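Local atomic coordinates of iron-regulated ABC transporter siderophore-binding protein SirA (PDB entry 3MWF), a protein that binds the iron siderophore staphyloferrin B and, as the binding protein of an ABC transporter, probably delivers it for uptake by Staphylococcus aureus. Residues D195-K198 with Q199-G203; N60-K63 with D64-I67; T241-E244 with W245-K249; I8-M12 with G13-I17; K129-E132 with A133-L137. One frame throughout, in Å; residues are numbered along the deposited sequence.

In the fold
From the N terminus the order is contact 4, 2, 5, 1 and 3; each closes before the next opens, so none nests or crosses. Contact 4 closes the hairpin of strands 6-10 and 13-17, which lies against strand 107-110. Contact 2 closes the turn leading into strand 66-70 of the same N-terminal lobe. Contact 5 starts helix 130-155, the long helix that in this family joins the two lobes; its centre is about 20 Å from that of contact 4. Contacts 1 and 3 end helices 194-201 and 236-246 of the second lobe, their centres about 24 Å apart. Contacts 3 and 4 lie on opposite sides of the chain's centre.

Contact 1: residues D195-K198 with Q199-G203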
loop_
_atom_site.group_PDB
_atom_site.type_symbol
_atom_site.label_atom_id
_atom_site.label_comp_id
_atom_site.label_asym_id
_atom_site.label_seq_id
_atom_site.Cartn_x
_atom_site.Cartn_y
_atom_site.Cartn_z
ATOM N N ASP A 195 1.808 6.690 22.203
ATOM C CA ASP A 195 3.131 6.095 22.010
ATOM C C ASP A 195 3.341 5.716 20.533
ATOM O O ASP A 195 4.414 5.921 19.940
ATOM C CB ASP A 195 3.296 4.898 22.949
ATOM C CG ASP A 195 4.783 4.645 23.336
ATOM O OD1 ASP A 195 5.677 5.489 23.050
ATOM O OD2 ASP A 195 5.044 3.583 23.904
ATOM N N LEU A 196 2.301 5.164 19.917
ATOM C CA LEU A 196 2.379 4.833 18.483
ATOM C C LEU A 196 2.533 6.098 17.622
ATOM O O LEU A 196 3.289 6.116 16.633
ATOM C CB LEU A 196 1.108 4.052 18.093
ATOM C CG LEU A 196 1.091 3.495 16.677
ATOM C CD1 LEU A 196 2.227 2.532 16.484
ATOM C CD2 LEU A 196 -0.244 2.763 16.468
ATOM N N GLN A 197 1.821 7.170 18.003
ATOM C CA GLN A 197 1.899 8.404 17.235
ATOM C C GLN A 197 3.307 8.986 17.344
ATOM O O GLN A 197 3.849 9.537 16.356
ATOM C CB GLN A 197 0.853 9.421 17.714
ATOM C CG GLN A 197 0.820 10.690 16.877
ATOM C CD GLN A 197 0.506 10.415 15.448
ATOM O OE1 GLN A 197 -0.410 9.626 15.147
ATOM N NE2 GLN A 197 1.287 11.007 14.545
ATOM N N LYS A 198 3.909 8.838 18.528
ATOM C CA LYS A 198 5.290 9.300 18.718
ATOM C C LYS A 198 6.237 8.582 17.748
ATOM O O LYS A 198 7.168 9.203 17.219
ATOM C CB LYS A 198 5.758 9.080 20.170
ATOM C CG LYS A 198 7.214 9.527 20.403
ATOM C CD LYS A 198 7.604 9.535 21.888
ATOM C CE LYS A 198 7.296 10.877 22.590
ATOM N NZ LYS A 198 6.102 10.807 23.489
ATOM N N GLN A 199 6.025 7.279 17.519
ATOM C CA GLN A 199 6.830 6.533 16.539
ATOM C C GLN A 199 6.691 7.121 15.139
ATOM O O GLN A 199 7.686 7.339 14.419
ATOM C CB GLN A 199 6.450 5.050 16.546
ATOM C CG GLN A 199 6.657 4.409 17.904
ATOM C CD GLN A 199 8.082 4.574 18.382
ATOM O OE1 GLN A 199 9.005 4.156 17.716
ATOM N NE2 GLN A 199 8.255 5.195 19.545
ATOM N N VAL A 200 5.451 7.413 14.755
ATOM C CA VAL A 200 5.169 8.020 13.473
ATOM C C VAL A 200 5.821 9.398 13.369
ATOM O O VAL A 200 6.426 9.718 12.345
ATOM C CB VAL A 200 3.640 8.072 13.208
ATOM C CG1 VAL A 200 3.325 8.890 11.957
ATOM C CG2 VAL A 200 3.119 6.625 13.068
ATOM N N ASP A 201 5.716 10.185 14.432
ATOM C CA ASP A 201 6.322 11.529 14.439
ATOM C C ASP A 201 7.849 11.454 14.313
ATOM O O ASP A 201 8.477 12.415 13.830
ATOM C CB ASP A 201 5.964 12.273 15.714
ATOM C CG ASP A 201 4.486 12.612 15.826
ATOM O OD1 ASP A 201 3.738 12.650 14.828
ATOM O OD2 ASP A 201 4.097 12.892 16.960
ATOM N N ASN A 202 8.435 10.336 14.742
ATOM C CA ASN A 202 9.886 10.081 14.645
ATOM C C ASN A 202 10.277 9.482 13.296
ATOM O O ASN A 202 11.428 9.066 13.095
ATOM C CB ASN A 202 10.350 9.162 15.776
ATOM C CG ASN A 202 10.280 9.827 17.135
ATOM O OD1 ASN A 202 10.201 11.047 17.230
ATOM N ND2 ASN A 202 10.304 9.021 18.201
ATOM N N GLY A 203 9.329 9.456 12.368
ATOM C CA GLY A 203 9.591 8.989 11.009
ATOM C C GLY A 203 9.388 7.506 10.773
ATOM O O GLY A 203 9.723 7.001 9.686
#
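The shortest polar bond of this helix end runs from the backbone N of D201 to the backbone O of Q197, at 2.8 Å. One turn of helix thus joins two residues that meet again through their side chains, where NE2 of Q197 gives a nearly straight hydrogen bond to OD1 of D201 at 3.0 Å. The acceptor lies close to the amide plane of Q197, but the nitrogen reaches OD1 from above the carboxylate plane, and the two flat groups are turned 53° apart. A bend in the Q197 chain at chi2 (60°) carries the amide across the D201 side chain at about a right angle. The other end of that amide is engaged as well, since OE1 accepts from NH1 of R192.

Beside this bridge V200 sets CG1 3.9 Å from NE2 of Q197. On another side of the turn, CG of Q199 rests 3.4 Å from the backbone O of D195. K198 and N202 run side by side, with CG of K198 3.8 Å from ND2 of N202. Here the helix gives out: N202 N bonds to K198 O only weakly, and G203, with a positive phi of 90°, is the C-prime residue of a Schellman motif. Its N binds V200 O at 2.9 Å, while the N of K204 returns to Q199 O. L196 and V200 both touch A177.

With both polar ends of its amide bonded, Q197 is probably held against rotation, and D201, ahead of the Schellman turn, probably has part of its charge offset by the amide N-H.

Contact 2: residues N60-K63 with D64-I67; sequences NDLK and DTKI
L62 and T65, the ends of a type II beta turn, form its tight side. The N of T65 bonds to the backbone O of L62 at 3.1 Å, with 143° at the hydrogen; the donor stands well above the carbonyl plane. The side chains close over the same step: OG1 of T65 lies 3.6 Å from CB and 3.7 Å from CD2 of L62, the two chains crossing at a slant. A chi1 of -59°, with OG1 anti to the carbonyl carbon, lays the hydroxyl over L62. That hydroxyl also bonds to the backbone O of P42, and the carbonyl oxygens of L62 and T65 both accept from NZ of K54, which ties the two ends of the turn to one ammonium group.

K63 and D64, at the turn's corner, make the loose side. Both are exposed, and their side chains meet only slightly, with CG of K63 4.1 Å from OD2 of D64. D64 has the positive phi (77°) of the third position of a type II turn. Its CB comes within 2.8 Å of the backbone O of K63, as positive phi brings about for a residue with a side chain, probably at some cost in energy.

Inward, L62 packs on T32 and V36 of helix 29-37 and on P42. Past the turn, K66 pairs through its backbone with V43 and A45. The turn therefore lies between helix 29-37 and strand 66-70, and leads the chain into the parallel pairing of that strand with strand 44-45.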
loop_
_atom_site.group_PDB
_atom_site.type_symbol
_atom_site.label_atom_id
_atom_site.label_comp_id
_atom_site.label_asym_id
_atom_site.label_seq_id
_atom_site.Cartn_x
_atom_site.Cartn_y
_atom_site.Cartn_z
ATOM N N ASN A 60 -6.873 -9.210 -15.629
ATOM C CA ASN A 60 -7.573 -9.021 -16.915
ATOM C C ASN A 60 -7.246 -7.680 -17.569
ATOM O O ASN A 60 -7.513 -7.479 -18.761
ATOM C CB ASN A 60 -9.103 -9.214 -16.778
ATOM C CG ASN A 60 -9.501 -10.675 -16.465
ATOM O OD1 ASN A 60 -8.801 -11.633 -16.822
ATOM N ND2 ASN A 60 -10.634 -10.842 -15.795
ATOM N N ASP A 61 -6.686 -6.759 -16.784
ATOM C CA ASP A 61 -6.173 -5.497 -17.313
ATOM C C ASP A 61 -4.687 -5.592 -17.644
ATOM O O ASP A 61 -4.115 -4.641 -18.194
ATOM C CB ASP A 61 -6.384 -4.370 -16.304
ATOM C CG ASP A 61 -7.798 -4.249 -15.872
ATOM O OD1 ASP A 61 -8.084 -4.510 -14.681
ATOM O OD2 ASP A 61 -8.635 -3.920 -16.730
ATOM N N LEU A 62 -4.066 -6.727 -17.312
ATOM C CA LEU A 62 -2.648 -6.959 -17.579
ATOM C C LEU A 62 -2.407 -8.134 -18.528
ATOM O O LEU A 62 -1.349 -8.760 -18.495
ATOM C CB LEU A 62 -1.877 -7.220 -16.284
ATOM C CG LEU A 62 -1.904 -6.143 -15.205
ATOM C CD1 LEU A 62 -1.140 -6.645 -13.960
ATOM C CD2 LEU A 62 -1.307 -4.830 -15.726
ATOM N N LYS A 63 -3.375 -8.440 -19.379
ATOM C CA LYS A 63 -3.137 -9.536 -20.312
ATOM C C LYS A 63 -2.056 -9.077 -21.313
ATOM O O LYS A 63 -2.067 -7.934 -21.792
ATOM C CB LYS A 63 -4.442 -10.006 -20.959
ATOM C CG LYS A 63 -5.013 -9.100 -22.014
ATOM C CD LYS A 63 -6.557 -9.128 -22.024
ATOM C CE LYS A 63 -7.134 -10.492 -21.640
ATOM N NZ LYS A 63 -8.354 -10.313 -20.786
ATOM N N ASP A 64 -1.090 -9.940 -21.574
ATOM C CA ASP A 64 0.065 -9.589 -22.417
ATOM C C ASP A 64 1.127 -8.716 -21.738
ATOM O O ASP A 64 2.204 -8.515 -22.311
ATOM C CB ASP A 64 -0.348 -8.913 -23.747
ATOM C CG ASP A 64 -1.255 -9.777 -24.607
ATOM O OD1 ASP A 64 -0.941 -10.971 -24.830
ATOM O OD2 ASP A 64 -2.278 -9.231 -25.079
ATOM N N THR A 65 0.837 -8.172 -20.551
ATOM C CA THR A 65 1.905 -7.566 -19.744
ATOM C C THR A 65 2.934 -8.632 -19.385
ATOM O O THR A 65 2.600 -9.689 -18.844
ATOM C CB THR A 65 1.355 -6.908 -18.443
ATOM O OG1 THR A 65 0.408 -5.892 -18.778
ATOM C CG2 THR A 65 2.508 -6.312 -17.599
ATOM N N LYS A 66 4.202 -8.372 -19.691
ATOM C CA LYS A 66 5.254 -9.308 -19.417
ATOM C C LYS A 66 5.724 -9.121 -17.976
ATOM O O LYS A 66 5.852 -7.989 -17.494
ATOM C CB LYS A 66 6.416 -9.084 -20.399
ATOM C CG LYS A 66 7.770 -9.639 -19.986
ATOM C CD LYS A 66 7.886 -11.122 -20.341
ATOM C CE LYS A 66 9.133 -11.726 -19.743
ATOM N NZ LYS A 66 9.257 -13.126 -20.241
ATOM N N ILE A 67 6.008 -10.227 -17.315
ATOM C CA ILE A 67 6.516 -10.171 -15.935
ATOM C C ILE A 67 8.023 -9.974 -15.991
ATOM O O ILE A 67 8.730 -10.755 -16.633
ATOM C CB ILE A 67 6.109 -11.436 -15.118
ATOM C CG1 ILE A 67 4.583 -11.534 -15.026
ATOM C CG2 ILE A 67 6.804 -11.443 -13.750
ATOM C CD1 ILE A 67 3.912 -10.365 -14.337
#

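Contact 3: residues T241-E244 with W245-K249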
loop_
_atom_site.group_PDB
_atom_site.type_symbol
_atom_site.label_atom_id
_atom_site.label_comp_id
_atom_site.label_asym_id
_atom_site.label_seq_id
_atom_site.Cartn_x
_atom_site.Cartn_y
_atom_site.Cartn_z
ATOM N N THR A 241 2.138 -17.630 14.436
ATOM C CA THR A 241 2.414 -16.324 15.058
ATOM C C THR A 241 1.131 -15.697 15.624
ATOM O O THR A 241 1.106 -15.253 16.786
ATOM C CB THR A 241 3.098 -15.385 14.066
ATOM O OG1 THR A 241 4.343 -15.974 13.668
ATOM C CG2 THR A 241 3.369 -14.003 14.715
ATOM N N GLU A 242 0.084 -15.633 14.811
ATOM C CA GLU A 242 -1.190 -15.074 15.239
ATOM C C GLU A 242 -1.683 -15.813 16.489
ATOM O O GLU A 242 -2.097 -15.194 17.461
ATOM C CB GLU A 242 -2.228 -15.186 14.111
ATOM C CG GLU A 242 -3.632 -14.771 14.539
ATOM C CD GLU A 242 -4.697 -15.083 13.492
ATOM O OE1 GLU A 242 -4.680 -16.185 12.897
ATOM O OE2 GLU A 242 -5.564 -14.225 13.263
ATOM N N SER A 243 -1.617 -17.143 16.459
ATOM C CA SER A 243 -2.074 -17.939 17.602
ATOM C C SER A 243 -1.334 -17.584 18.891
ATOM O O SER A 243 -1.977 -17.340 19.918
ATOM C CB SER A 243 -1.924 -19.431 17.309
ATOM O OG SER A 243 -2.340 -20.174 18.455
ATOM N N GLU A 244 -0.006 -17.529 18.823
ATOM C CA GLU A 244 0.850 -17.221 19.976
ATOM C C GLU A 244 0.631 -15.805 20.509
ATOM O O GLU A 244 0.497 -15.602 21.735
ATOM C CB GLU A 244 2.314 -17.456 19.623
ATOM C CG GLU A 244 2.574 -18.968 19.493
ATOM C CD GLU A 244 3.893 -19.341 18.860
ATOM O OE1 GLU A 244 4.625 -18.459 18.353
ATOM O OE2 GLU A 244 4.183 -20.557 18.868
ATOM N N TRP A 245 0.602 -14.835 19.598
ATOM C CA TRP A 245 0.432 -13.435 20.004
ATOM C C TRP A 245 -0.971 -13.149 20.539
ATOM O O TRP A 245 -1.104 -12.455 21.557
ATOM C CB TRP A 245 0.813 -12.453 18.880
ATOM C CG TRP A 245 2.307 -12.362 18.666
ATOM C CD1 TRP A 245 3.152 -13.387 18.341
ATOM C CD2 TRP A 245 3.128 -11.184 18.779
ATOM N NE1 TRP A 245 4.461 -12.925 18.235
ATOM C CE2 TRP A 245 4.473 -11.582 18.513
ATOM C CE3 TRP A 245 2.865 -9.832 19.083
ATOM C CZ2 TRP A 245 5.549 -10.674 18.515
ATOM C CZ3 TRP A 245 3.949 -8.921 19.109
ATOM C CH2 TRP A 245 5.274 -9.362 18.818
ATOM N N THR A 246 -2.004 -13.691 19.897
ATOM C CA THR A 246 -3.395 -13.382 20.292
ATOM C C THR A 246 -3.798 -14.162 21.555
ATOM O O THR A 246 -4.798 -13.819 22.187
ATOM C CB THR A 246 -4.446 -13.570 19.173
ATOM O OG1 THR A 246 -4.481 -14.951 18.750
ATOM C CG2 THR A 246 -4.164 -12.608 17.967
ATOM N N SER A 247 -2.989 -15.156 21.919
ATOM C CA SER A 247 -3.183 -15.980 23.125
ATOM C C SER A 247 -2.548 -15.362 24.376
ATOM O O SER A 247 -2.757 -15.858 25.494
ATOM C CB SER A 247 -2.556 -17.366 22.920
ATOM O OG SER A 247 -3.391 -18.113 22.079
ATOM N N SER A 248 -1.772 -14.291 24.196
ATOM C CA SER A 248 -1.019 -13.694 25.299
ATOM C C SER A 248 -1.909 -12.836 26.190
ATOM O O SER A 248 -2.922 -12.272 25.744
ATOM C CB SER A 248 0.146 -12.839 24.780
ATOM O OG SER A 248 -0.392 -11.753 24.059
ATOM N N LYS A 249 -1.513 -12.708 27.448
ATOM C CA LYS A 249 -2.227 -11.797 28.363
ATOM C C LYS A 249 -2.192 -10.351 27.860
ATOM O O LYS A 249 -3.149 -9.598 28.061
ATOM C CB LYS A 249 -1.680 -11.888 29.791
ATOM C CG LYS A 249 -0.204 -11.518 29.956
ATOM C CD LYS A 249 0.079 -10.643 31.197
ATOM C CE LYS A 249 -0.208 -11.328 32.540
ATOM N NZ LYS A 249 -0.048 -10.339 33.670
#
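Three hydroxyls turn back onto the backbone here, beginning with T246, whose OG1 gives a hydrogen bond to the carbonyl O of E242 at 2.7 Å. The N of T246 bonds to that same oxygen at 2.9 Å, and the two donors reach it from opposite faces of its plane. A chi1 of 62° puts OG1 between the backbone N and the carbonyl carbon, within reach of the preceding turn. S247 does something similar from a different rotamer: its OG gives to S243 O at 2.7 Å, whereas its N makes only a weak bond to that oxygen. S248 gives from OG to W245 O at 2.7 Å, and the same OG caps the N of W251.

Among routine helix bonds, W245 N to T241 O is short, at 2.9 Å.

The closest carbon contact between side chains is that of T241 and W245, which lie alongside each other and point the same way; CG2 of T241 is 3.7 Å from CD1 of the indole. W245 also makes a cation-pi contact with K212, and E242 forms a salt bridge to K227. The hydroxyl of T241 bonds to the backbone O of both L237 and R169, the latter a residue of the siderophore pocket.

In the last turn of helix 236-246 and just past it, hydroxyls of T246 and S247 thus bond back to the carbonyl four residues earlier; S248 then serves as N-cap of helix 249-253, and two helices follow each other across a short link.

Contact 4: residues I8-M12 with G13-I17; sequences IKHAM and GTTEI
H10 and T15 are joined by a side-chain hydrogen bond, NE2 of the ring giving to OG1 at 2.8 Å, the hydroxyl lying 19° out of the ring plane. The other ring nitrogen is used as well: ND1 accepts from the N of M12 at 3.2 Å, though the donor stands far out of the plane. A chi1 of 55° folds the ring back over the turn, so that the carbonyl O of G13 lies 3.3 Å above the centre of one ring face. T15 passes its hydroxyl on to the backbone O of T107.

Backbone bonds build the hairpin. I8 and T15 are a hydrogen-bonded antiparallel pair, with I8 N to T15 O and T15 N to I8 O both at 2.9 Å; K9 and T14 form the non-hydrogen-bonded pair. H10 and G13 close a type I turn, where the longer bond from G13 N to H10 O, 3.3 Å, meets its acceptor from above the carbonyl plane.

Apolar packing is confined to the far end, where CD1 of I8 meets CD1 of I17; their 3.3 Å is tighter than usual for two carbons, so its exact value is doubtful. Both isoleucines lie on A126 of helix 116-127.

With NE2 giving and ND1 accepting, H10 is consistent with a neutral ring protonated on NE2. The T15 hydroxyl relays that bond to strand 107-110.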
loop_
_atom_site.group_PDB
_atom_site.type_symbol
_atom_site.label_atom_id
_atom_site.label_comp_id
_atom_site.label_asym_id
_atom_site.label_seq_id
_atom_site.Cartn_x
_atom_site.Cartn_y
_atom_site.Cartn_z
ATOM N N ILE A 8 11.069 15.877 -15.378
ATOM C CA ILE A 8 10.440 15.506 -14.121
ATOM C C ILE A 8 11.443 15.413 -12.975
ATOM O O ILE A 8 12.445 14.714 -13.089
ATOM C CB ILE A 8 9.718 14.152 -14.275
ATOM C CG1 ILE A 8 8.526 14.314 -15.226
ATOM C CG2 ILE A 8 9.286 13.609 -12.903
ATOM C CD1 ILE A 8 7.873 13.045 -15.582
ATOM N N LYS A 9 11.161 16.126 -11.882
ATOM C CA LYS A 9 11.921 16.014 -10.636
ATOM C C LYS A 9 11.319 14.894 -9.778
ATOM O O LYS A 9 10.125 14.918 -9.497
ATOM C CB LYS A 9 11.827 17.322 -9.846
ATOM C CG LYS A 9 12.827 18.393 -10.248
ATOM C CD LYS A 9 12.405 19.757 -9.688
ATOM C CE LYS A 9 13.514 20.804 -9.759
ATOM N NZ LYS A 9 13.983 21.059 -11.148
ATOM N N HIS A 10 12.119 13.916 -9.365
ATOM C CA HIS A 10 11.559 12.792 -8.616
ATOM C C HIS A 10 12.542 12.371 -7.540
ATOM O O HIS A 10 13.539 13.079 -7.295
ATOM C CB HIS A 10 11.204 11.638 -9.579
ATOM C CG HIS A 10 12.353 11.200 -10.422
ATOM N ND1 HIS A 10 13.293 10.298 -9.979
ATOM C CD2 HIS A 10 12.737 11.570 -11.667
ATOM C CE1 HIS A 10 14.210 10.124 -10.919
ATOM N NE2 HIS A 10 13.896 10.889 -11.951
ATOM N N ALA A 11 12.279 11.241 -6.882
ATOM C CA ALA A 11 13.068 10.868 -5.713
ATOM C C ALA A 11 14.535 10.568 -5.991
ATOM O O ALA A 11 15.355 10.636 -5.083
ATOM C CB ALA A 11 12.396 9.671 -4.957
ATOM N N MET A 12 14.866 10.242 -7.240
ATOM C CA MET A 12 16.225 9.867 -7.562
ATOM C C MET A 12 16.930 10.859 -8.477
ATOM O O MET A 12 18.016 10.573 -8.978
ATOM C CB MET A 12 16.264 8.470 -8.174
ATOM C CG MET A 12 16.086 7.356 -7.176
ATOM S SD MET A 12 17.452 7.302 -5.994
ATOM C CE MET A 12 18.863 6.828 -7.031
ATOM N N GLY A 13 16.330 12.018 -8.682
ATOM C CA GLY A 13 16.977 13.047 -9.501
ATOM C C GLY A 13 16.028 13.627 -10.515
ATOM O O GLY A 13 14.828 13.719 -10.267
ATOM N N THR A 14 16.581 14.042 -11.658
ATOM C CA THR A 14 15.793 14.614 -12.744
ATOM C C THR A 14 15.829 13.718 -13.978
ATOM O O THR A 14 16.897 13.229 -14.366
ATOM C CB THR A 14 16.366 16.006 -13.126
ATOM O OG1 THR A 14 16.244 16.877 -11.989
ATOM C CG2 THR A 14 15.643 16.591 -14.311
ATOM N N THR A 15 14.665 13.533 -14.601
ATOM C CA THR A 15 14.539 12.689 -15.798
ATOM C C THR A 15 13.840 13.425 -16.921
ATOM O O THR A 15 12.798 14.026 -16.695
ATOM C CB THR A 15 13.779 11.359 -15.464
ATOM O OG1 THR A 15 14.608 10.573 -14.616
ATOM C CG2 THR A 15 13.479 10.540 -16.714
ATOM N N GLU A 16 14.423 13.357 -18.127
ATOM C CA GLU A 16 13.826 13.918 -19.332
ATOM C C GLU A 16 13.082 12.828 -20.087
ATOM O O GLU A 16 13.659 11.811 -20.453
ATOM C CB GLU A 16 14.893 14.560 -20.246
ATOM C CG GLU A 16 14.294 15.329 -21.431
ATOM C CD GLU A 16 15.327 15.784 -22.447
ATOM O OE1 GLU A 16 15.378 15.208 -23.565
ATOM O OE2 GLU A 16 16.076 16.725 -22.129
ATOM N N ILE A 17 11.793 13.056 -20.304
ATOM C CA ILE A 17 10.959 12.143 -21.072
ATOM C C ILE A 17 10.688 12.790 -22.420
ATOM O O ILE A 17 10.180 13.917 -22.484
ATOM C CB ILE A 17 9.613 11.869 -20.342
ATOM C CG1 ILE A 17 9.880 11.236 -18.964
ATOM C CG2 ILE A 17 8.693 10.987 -21.202
ATOM C CD1 ILE A 17 8.655 11.019 -18.130
#

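Contact 5: residues K129-E132 with A133-L137; sequences KEKE and AEDLL
Backbone bonds carry the first turns of helix 130-155, the shortest being A133 N to K129 O and E134 N to E130 O, both 2.9 Å. The next pair, D135 N to K131 O and L136 N to E132 O, are 3.0 Å each. K129 stands at the N-cap position, and its carbonyl opens the series.

One side-chain ion pair accompanies them, and it is long: NZ of K131 lies 3.7 Å from OD2 of D135. K131 sets out with CG anti to the backbone N (chi1 170°) and then bends three times, which brings the chain over the carboxylate rather than away from the helix. As a result its CD stands 3.9 Å from OD2 of D135, so aliphatic carbon as well as ammonium touches the acid. The same OD2 is only 3.2 Å from the backbone O of K131; both are acceptors, and the nearby ammonium probably softens their repulsion.

Packing takes over on the side of A133, whose methyl is buried against L38 and against T120 of helix 116-127. L136 sets its CG against the carbonyl O of E132 while it, too, rests on L38. Further along, L137 touches K117, T120 and K121, and the carbonyl O of L136 accepts from OH of Y277.

Four acids stand on this segment, with K129 and K131 among them. E130 and E132, in the first turn, would probably interact favourably with the positive end of the helix dipole, and the long K131-D135 pair looks like a modest electrostatic contribution rather than a strong bond.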
loop_
_atom_site.group_PDB
_atom_site.type_symbol
_atom_site.label_atom_id
_atom_site.label_comp_id
_atom_site.label_asym_id
_atom_site.label_seq_id
_atom_site.Cartn_x
_atom_site.Cartn_y
_atom_site.Cartn_z
ATOM N N LYS A 129 -0.939 12.283 -18.285
ATOM C CA LYS A 129 -2.296 11.983 -17.838
ATOM C C LYS A 129 -2.622 12.779 -16.564
ATOM O O LYS A 129 -3.264 12.263 -15.633
ATOM C CB LYS A 129 -2.458 10.480 -17.582
ATOM C CG LYS A 129 -2.274 9.588 -18.801
ATOM C CD LYS A 129 -3.474 9.578 -19.721
ATOM C CE LYS A 129 -3.258 8.572 -20.828
ATOM N NZ LYS A 129 -4.279 8.726 -21.893
ATOM N N GLU A 130 -2.191 14.039 -16.534
ATOM C CA GLU A 130 -2.363 14.892 -15.355
ATOM C C GLU A 130 -3.816 15.116 -14.969
ATOM O O GLU A 130 -4.161 15.040 -13.783
ATOM C CB GLU A 130 -1.656 16.235 -15.537
ATOM C CG GLU A 130 -0.152 16.123 -15.376
ATOM C CD GLU A 130 0.558 17.446 -15.519
ATOM O OE1 GLU A 130 0.204 18.396 -14.788
ATOM O OE2 GLU A 130 1.483 17.533 -16.357
ATOM N N LYS A 131 -4.667 15.360 -15.970
ATOM C CA LYS A 131 -6.090 15.564 -15.719
ATOM C C LYS A 131 -6.724 14.272 -15.185
ATOM O O LYS A 131 -7.530 14.312 -14.257
ATOM C CB LYS A 131 -6.799 16.062 -16.998
ATOM C CG LYS A 131 -8.333 16.104 -16.959
ATOM C CD LYS A 131 -8.883 17.166 -16.014
ATOM C CE LYS A 131 -10.196 17.768 -16.543
ATOM N NZ LYS A 131 -11.146 16.744 -17.067
ATOM N N GLU A 132 -6.357 13.134 -15.764
ATOM C CA GLU A 132 -6.856 11.835 -15.286
ATOM C C GLU A 132 -6.444 11.596 -13.824
ATOM O O GLU A 132 -7.258 11.182 -13.008
ATOM C CB GLU A 132 -6.340 10.693 -16.165
ATOM C CG GLU A 132 -6.954 10.649 -17.584
ATOM C CD GLU A 132 -6.334 11.641 -18.571
ATOM O OE1 GLU A 132 -5.433 12.439 -18.219
ATOM O OE2 GLU A 132 -6.774 11.638 -19.741
ATOM N N ALA A 133 -5.184 11.900 -13.517
ATOM C CA ALA A 133 -4.645 11.731 -12.155
ATOM C C ALA A 133 -5.378 12.611 -11.147
ATOM O O ALA A 133 -5.758 12.166 -10.046
ATOM C CB ALA A 133 -3.147 12.026 -12.133
ATOM N N GLU A 134 -5.613 13.857 -11.545
ATOM C CA GLU A 134 -6.363 14.783 -10.711
ATOM C C GLU A 134 -7.772 14.265 -10.416
ATOM O O GLU A 134 -8.213 14.330 -9.270
ATOM C CB GLU A 134 -6.418 16.165 -11.362
ATOM C CG GLU A 134 -6.350 17.299 -10.358
ATOM C CD GLU A 134 -6.578 18.663 -10.982
ATOM O OE1 GLU A 134 -7.433 19.401 -10.446
ATOM O OE2 GLU A 134 -5.909 19.000 -11.992
ATOM N N ASP A 135 -8.457 13.738 -11.439
ATOM C CA ASP A 135 -9.820 13.202 -11.295
ATOM C C ASP A 135 -9.829 11.968 -10.365
ATOM O O ASP A 135 -10.712 11.822 -9.525
ATOM C CB ASP A 135 -10.446 12.841 -12.661
ATOM C CG ASP A 135 -10.617 14.050 -13.614
ATOM O OD1 ASP A 135 -10.749 15.214 -13.154
ATOM O OD2 ASP A 135 -10.627 13.823 -14.854
ATOM N N LEU A 136 -8.839 11.085 -10.517
ATOM C CA LEU A 136 -8.705 9.949 -9.605
ATOM C C LEU A 136 -8.587 10.411 -8.135
ATOM O O LEU A 136 -9.306 9.935 -7.264
ATOM C CB LEU A 136 -7.504 9.084 -10.007
ATOM C CG LEU A 136 -7.580 8.208 -11.270
ATOM C CD1 LEU A 136 -6.341 7.340 -11.338
ATOM C CD2 LEU A 136 -8.845 7.330 -11.331
ATOM N N LEU A 137 -7.701 11.365 -7.887
ATOM C CA LEU A 137 -7.432 11.840 -6.543
ATOM C C LEU A 137 -8.628 12.604 -5.972
ATOM O O LEU A 137 -8.952 12.454 -4.794
ATOM C CB LEU A 137 -6.137 12.651 -6.511
ATOM C CG LEU A 137 -4.894 11.784 -6.840
ATOM C CD1 LEU A 137 -3.604 12.577 -6.678
ATOM C CD2 LEU A 137 -4.833 10.513 -5.992
#